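Local coordinates for protein ribokinase (Cryptococcus neoformans var. grubii serotype A, PDB 6XK2) that probably phosphorylates D-ribose at O-5 with ATP and magnesium, giving ribose 5-phosphate for nucleotide synthesis or the pentose phosphate pathway, at residues N22-F27 and G102-Q107; V59-G64 and V321-A326. All blocks are in the same frame, centred on the assembly; numbering follows the deposited sequence.

In the fold
Both contacts tie together parts far apart in the sequence, at different levels of the fold. Contact 1 is a largely buried parallel strand pair in the small four-stranded sheet, which forms the ribose-binding lid and the dimer interface of ribokinases; contact 2 is a partly buried junction beside the large sheet, where the end of helix 51-61 meets the start of helix 324-330. The centres of contact 1 and contact 2 are about 24 Å apart. In contact 1 an ion pair and an apolar pair lie on one face, a CH-pi contact and a carboxylate of the probable substrate site on the other. Contact 2 relies on two hydrogen bonds to backbone carbonyls, one from each segment, and on an arginine that gives one through NE and packs its aliphatic part.

Contact 1. Residues N22-F27 and G102-Q107; sequences NIDEFF and GRAVIQ. With EDO (1,2-ethanediol), chain F.
In the lid sheet of ribokinase, strands 22-27 and 102-107 run parallel, joined by a ladder of backbone bonds that includes Ile23 N to Gly102 O (2.8 Å) and Glu25 N to Ala104 O (2.8 Å). Alternation sends Glu25 and Arg103 to one face. Glu25 OE1 receives Arg103 NH2 at 2.7 Å on its syn side, with the carboxylate and guanidinium planes 85° apart. A bend at chi3 (34°) folds the arginine back toward Glu25. Both residues also form salt bridges with the matching Arg103 and Glu25 of the second subunit. Farther along, Val105 CG1 touches Phe27 CE2 at 3.8 Å; Val105 also packs on Phe27 of the second subunit.

On the other face, Ile106 CD1 lies over the Phe26 ring, 4.0 Å from its centroid, a CH-pi contact. The same methyl meets Asp24 CB at 3.8 Å. Ala104 is small enough to sit beside Asp24 OD1, which accepts a 2.8 Å hydrogen bond from O2 of a bound ethanediol. Asn22, Ile23 and Asp24 are predicted to bind substrate, so the diol may mimic sugar hydroxyls. Glu25 and Arg103 thus bring paired charges to the subunit interface, with Phe27 and Val105 beside them, while Asp24 faces the probable ribose pocket.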
loop_
_atom_site.group_PDB
_atom_site.type_symbol
_atom_site.label_atom_id
_atom_site.label_comp_id
_atom_site.label_asym_id
_atom_site.label_seq_id
_atom_site.Cartn_x
_atom_site.Cartn_y
_atom_site.Cartn_z
ATOM N N ASN A 22 0.096 -10.185 10.922
ATOM C CA ASN A 22 0.071 -9.083 9.968
ATOM C C ASN A 22 -1.308 -8.453 9.926
ATOM O O ASN A 22 -2.335 -9.125 10.069
ATOM C CB ASN A 22 0.410 -9.507 8.529
ATOM C CG ASN A 22 1.877 -9.828 8.339
ATOM O OD1 ASN A 22 2.743 -9.341 9.077
ATOM N ND2 ASN A 22 2.167 -10.655 7.340
ATOM N N ILE A 23 -1.323 -7.157 9.673
ATOM C CA ILE A 23 -2.511 -6.489 9.164
ATOM C C ILE A 23 -2.350 -6.469 7.645
ATOM O O ILE A 23 -1.404 -5.874 7.115
ATOM C CB ILE A 23 -2.661 -5.083 9.758
ATOM C CG1 ILE A 23 -2.846 -5.192 11.276
ATOM C CG2 ILE A 23 -3.840 -4.336 9.133
ATOM C CD1 ILE A 23 -2.836 -3.863 11.997
ATOM N N ASP A 24 -3.213 -7.207 6.950
ATOM C CA ASP A 24 -3.134 -7.331 5.501
ATOM C C ASP A 24 -3.949 -6.218 4.844
ATOM O O ASP A 24 -5.130 -6.017 5.159
ATOM C CB ASP A 24 -3.665 -8.684 5.031
ATOM C CG ASP A 24 -2.743 -9.838 5.354
ATOM O OD1 ASP A 24 -1.610 -9.620 5.860
ATOM O OD2 ASP A 24 -3.160 -10.992 5.085
ATOM N N GLU A 25 -3.339 -5.536 3.889
ATOM C CA GLU A 25 -4.039 -4.532 3.105
ATOM C C GLU A 25 -4.088 -5.012 1.662
ATOM O O GLU A 25 -3.063 -5.021 0.971
ATOM C CB GLU A 25 -3.342 -3.185 3.236
ATOM C CG GLU A 25 -3.732 -2.452 4.508
ATOM C CD GLU A 25 -2.917 -1.187 4.742
ATOM O OE1 GLU A 25 -1.776 -1.135 4.230
ATOM O OE2 GLU A 25 -3.394 -0.269 5.464
ATOM N N PHE A 26 -5.285 -5.400 1.213
ATOM C CA PHE A 26 -5.517 -5.825 -0.165
ATOM C C PHE A 26 -5.948 -4.618 -1.004
ATOM O O PHE A 26 -7.083 -4.141 -0.888
ATOM C CB PHE A 26 -6.586 -6.917 -0.228
ATOM C CG PHE A 26 -6.163 -8.221 0.352
ATOM C CD1 PHE A 26 -5.524 -9.161 -0.433
ATOM C CD2 PHE A 26 -6.414 -8.520 1.681
ATOM C CE1 PHE A 26 -5.124 -10.377 0.101
ATOM C CE2 PHE A 26 -6.016 -9.732 2.225
ATOM C CZ PHE A 26 -5.372 -10.663 1.435
ATOM N N PHE A 27 -5.066 -4.172 -1.899
ATOM C CA PHE A 27 -5.389 -3.129 -2.863
ATOM C C PHE A 27 -5.835 -3.801 -4.146
ATOM O O PHE A 27 -5.050 -4.496 -4.797
ATOM C CB PHE A 27 -4.200 -2.207 -3.140
ATOM C CG PHE A 27 -3.804 -1.359 -1.973
ATOM C CD1 PHE A 27 -4.322 -0.086 -1.824
ATOM C CD2 PHE A 27 -2.933 -1.844 -1.013
ATOM C CE1 PHE A 27 -3.973 0.697 -0.746
ATOM C CE2 PHE A 27 -2.581 -1.070 0.064
ATOM C CZ PHE A 27 -3.097 0.206 0.196
ATOM N N GLY A 102 3.057 -5.920 12.196
ATOM C CA GLY A 102 3.558 -6.169 10.860
ATOM C C GLY A 102 2.459 -6.022 9.824
ATOM O O GLY A 102 1.272 -6.191 10.113
ATOM N N ARG A 103 2.866 -5.686 8.603
ATOM C CA ARG A 103 1.931 -5.390 7.534
ATOM C C ARG A 103 2.303 -6.159 6.280
ATOM O O ARG A 103 3.479 -6.419 6.010
ATOM C CB ARG A 103 1.900 -3.887 7.218
ATOM C CG ARG A 103 1.707 -3.029 8.450
ATOM C CD ARG A 103 1.602 -1.556 8.138
ATOM N NE ARG A 103 0.951 -1.268 6.866
ATOM C CZ ARG A 103 1.158 -0.147 6.186
ATOM N NH1 ARG A 103 1.997 0.756 6.666
ATOM N NH2 ARG A 103 0.538 0.075 5.038
ATOM N N ALA A 104 1.279 -6.524 5.526
ATOM C CA ALA A 104 1.424 -6.997 4.162
ATOM C C ALA A 104 0.656 -6.035 3.259
ATOM O O ALA A 104 -0.556 -5.835 3.443
ATOM C CB ALA A 104 0.906 -8.426 4.020
ATOM N N VAL A 105 1.369 -5.407 2.325
ATOM C CA VAL A 105 0.745 -4.622 1.269
ATOM C C VAL A 105 0.603 -5.543 0.063
ATOM O O VAL A 105 1.595 -5.897 -0.585
ATOM C CB VAL A 105 1.570 -3.375 0.931
ATOM C CG1 VAL A 105 0.868 -2.549 -0.164
ATOM C CG2 VAL A 105 1.792 -2.540 2.190
ATOM N N ILE A 106 -0.628 -5.933 -0.245
ATOM C CA ILE A 106 -0.890 -6.951 -1.249
ATOM C C ILE A 106 -1.617 -6.314 -2.421
ATOM O O ILE A 106 -2.698 -5.734 -2.255
ATOM C CB ILE A 106 -1.695 -8.123 -0.669
ATOM C CG1 ILE A 106 -0.985 -8.677 0.573
ATOM C CG2 ILE A 106 -1.895 -9.191 -1.728
ATOM C CD1 ILE A 106 -1.906 -9.024 1.723
ATOM N N GLN A 107 -1.032 -6.446 -3.604
ATOM C CA GLN A 107 -1.704 -6.098 -4.843
ATOM C C GLN A 107 -2.509 -7.310 -5.287
ATOM O O GLN A 107 -1.936 -8.338 -5.654
ATOM C CB GLN A 107 -0.702 -5.696 -5.920
ATOM C CG GLN A 107 0.215 -4.557 -5.556
ATOM C CD GLN A 107 1.198 -4.262 -6.664
ATOM O OE1 GLN A 107 0.808 -4.025 -7.804
ATOM N NE2 GLN A 107 2.480 -4.277 -6.337
HETATM C C1 EDO F . 1.279 -12.871 3.877
HETATM O O1 EDO F . 1.556 -13.753 4.966
HETATM C C2 EDO F . 0.009 -12.115 4.245
HETATM O O2 EDO F . 0.046 -11.838 5.652
#

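Contact 2. Residues V59-G64 and V321-A326; sequences VARAGG and VPTLNA
Arg61 carries most of this junction, using its backbone carbonyl, its aliphatic chain and its NE. Its O accepts Leu324 N at 2.9 Å, a bent bond with 136° at the hydrogen. Arg61 NE gives Val321 O a rather long hydrogen bond, 3.3 Å, and that oxygen lies in the guanidinium plane, at the edge. A turn at chi2 (-77°) lays the chain across the 321-323 backbone: CB and CG rest on Val321 CG1, and CD approaches Thr323 CG2 at 3.7 Å. Leu324 lays its CD2 against the carbonyl oxygen of Ala62, at 3.4 Å, a van der Waals contact.

Each helix end is also finished locally. Helix 51-61 closes in a Schellman motif, with Gly63 N bonded to Ala60 O and Gly64 N to Val59 O; Gly63 has positive phi, which glycine adopts readily. Thr323 is the N-cap of helix 324-330, its OG1 accepting Ala326 N at 3.1 Å. Beyond them, Tyr286 of helix 279-292 hydrogen-bonds Pro322 O and packs on Ala62 and Val321, while Pro322 rests on helix 297-312. Leu324 N, a first-turn N-H with no acceptor in its own helix, thus gains a last-turn carbonyl of the other.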
loop_
_atom_site.group_PDB
_atom_site.type_symbol
_atom_site.label_atom_id
_atom_site.label_comp_id
_atom_site.label_asym_id
_atom_site.label_seq_id
_atom_site.Cartn_x
_atom_site.Cartn_y
_atom_site.Cartn_z
ATOM N N VAL A 59 -5.545 -24.169 12.906
ATOM C CA VAL A 59 -5.384 -25.227 13.913
ATOM C C VAL A 59 -6.513 -25.165 14.935
ATOM O O VAL A 59 -7.176 -26.170 15.221
ATOM C CB VAL A 59 -4.015 -25.130 14.622
ATOM C CG1 VAL A 59 -3.942 -26.169 15.734
ATOM C CG2 VAL A 59 -2.845 -25.319 13.659
ATOM N N ALA A 60 -6.771 -23.972 15.478
ATOM C CA ALA A 60 -7.839 -23.821 16.463
ATOM C C ALA A 60 -9.198 -24.165 15.864
ATOM O O ALA A 60 -10.006 -24.839 16.510
ATOM C CB ALA A 60 -7.845 -22.399 17.031
ATOM N N ARG A 61 -9.475 -23.690 14.640
ATOM C CA ARG A 61 -10.731 -24.018 13.966
ATOM C C ARG A 61 -10.881 -25.523 13.779
ATOM O O ARG A 61 -11.987 -26.068 13.906
ATOM C CB ARG A 61 -10.806 -23.317 12.598
ATOM C CG ARG A 61 -11.298 -21.880 12.614
ATOM C CD ARG A 61 -12.778 -21.849 12.767
ATOM N NE ARG A 61 -13.314 -20.535 12.472
ATOM C CZ ARG A 61 -13.678 -19.649 13.395
ATOM N NH1 ARG A 61 -13.568 -19.941 14.689
ATOM N NH2 ARG A 61 -14.164 -18.472 13.018
ATOM N N ALA A 62 -9.782 -26.210 13.481
ATOM C CA ALA A 62 -9.787 -27.656 13.297
ATOM C C ALA A 62 -9.843 -28.419 14.618
ATOM O O ALA A 62 -9.841 -29.656 14.606
ATOM C CB ALA A 62 -8.557 -28.075 12.488
ATOM N N GLY A 63 -9.854 -27.721 15.751
ATOM C CA GLY A 63 -10.063 -28.358 17.031
ATOM C C GLY A 63 -8.822 -28.665 17.830
ATOM O O GLY A 63 -8.921 -29.369 18.840
ATOM N N GLY A 64 -7.667 -28.181 17.414
ATOM C CA GLY A 64 -6.446 -28.458 18.127
ATOM C C GLY A 64 -6.115 -27.417 19.184
ATOM O O GLY A 64 -6.517 -26.253 19.107
ATOM N N VAL A 321 -11.887 -19.726 7.034
ATOM C CA VAL A 321 -11.483 -21.031 7.567
ATOM C C VAL A 321 -12.655 -21.674 8.303
ATOM O O VAL A 321 -13.177 -21.100 9.267
ATOM C CB VAL A 321 -10.272 -20.923 8.510
ATOM C CG1 VAL A 321 -9.953 -22.279 9.069
ATOM C CG2 VAL A 321 -9.064 -20.355 7.791
ATOM N N PRO A 322 -13.087 -22.862 7.907
ATOM C CA PRO A 322 -14.255 -23.465 8.543
ATOM C C PRO A 322 -13.917 -24.115 9.878
ATOM O O PRO A 322 -12.791 -24.554 10.132
ATOM C CB PRO A 322 -14.684 -24.523 7.522
ATOM C CG PRO A 322 -13.383 -24.965 6.936
ATOM C CD PRO A 322 -12.532 -23.716 6.848
ATOM N N THR A 323 -14.929 -24.198 10.730
ATOM C CA THR A 323 -14.796 -24.987 11.938
ATOM C C THR A 323 -14.796 -26.465 11.588
ATOM O O THR A 323 -15.254 -26.877 10.518
ATOM C CB THR A 323 -15.945 -24.727 12.893
ATOM O OG1 THR A 323 -17.128 -25.332 12.343
ATOM C CG2 THR A 323 -16.149 -23.236 13.084
ATOM N N LEU A 324 -14.273 -27.268 12.516
ATOM C CA LEU A 324 -14.272 -28.711 12.325
ATOM C C LEU A 324 -15.675 -29.244 12.071
ATOM O O LEU A 324 -15.863 -30.084 11.186
ATOM C CB LEU A 324 -13.640 -29.392 13.535
ATOM C CG LEU A 324 -13.474 -30.911 13.508
ATOM C CD1 LEU A 324 -12.631 -31.334 12.326
ATOM C CD2 LEU A 324 -12.826 -31.365 14.803
ATOM N N ASN A 325 -16.681 -28.738 12.797
ATOM C CA ASN A 325 -18.049 -29.212 12.575
ATOM C C ASN A 325 -18.532 -28.896 11.166
ATOM O O ASN A 325 -19.185 -29.729 10.532
ATOM C CB ASN A 325 -19.018 -28.610 13.592
ATOM C CG ASN A 325 -18.951 -29.286 14.941
ATOM O OD1 ASN A 325 -18.593 -30.464 15.050
ATOM N ND2 ASN A 325 -19.318 -28.549 15.987
ATOM N N ALA A 326 -18.225 -27.697 10.664
ATOM C CA ALA A 326 -18.591 -27.351 9.296
ATOM C C ALA A 326 -17.964 -28.310 8.292
ATOM O O ALA A 326 -18.604 -28.700 7.308
ATOM C CB ALA A 326 -18.172 -25.916 9.001
#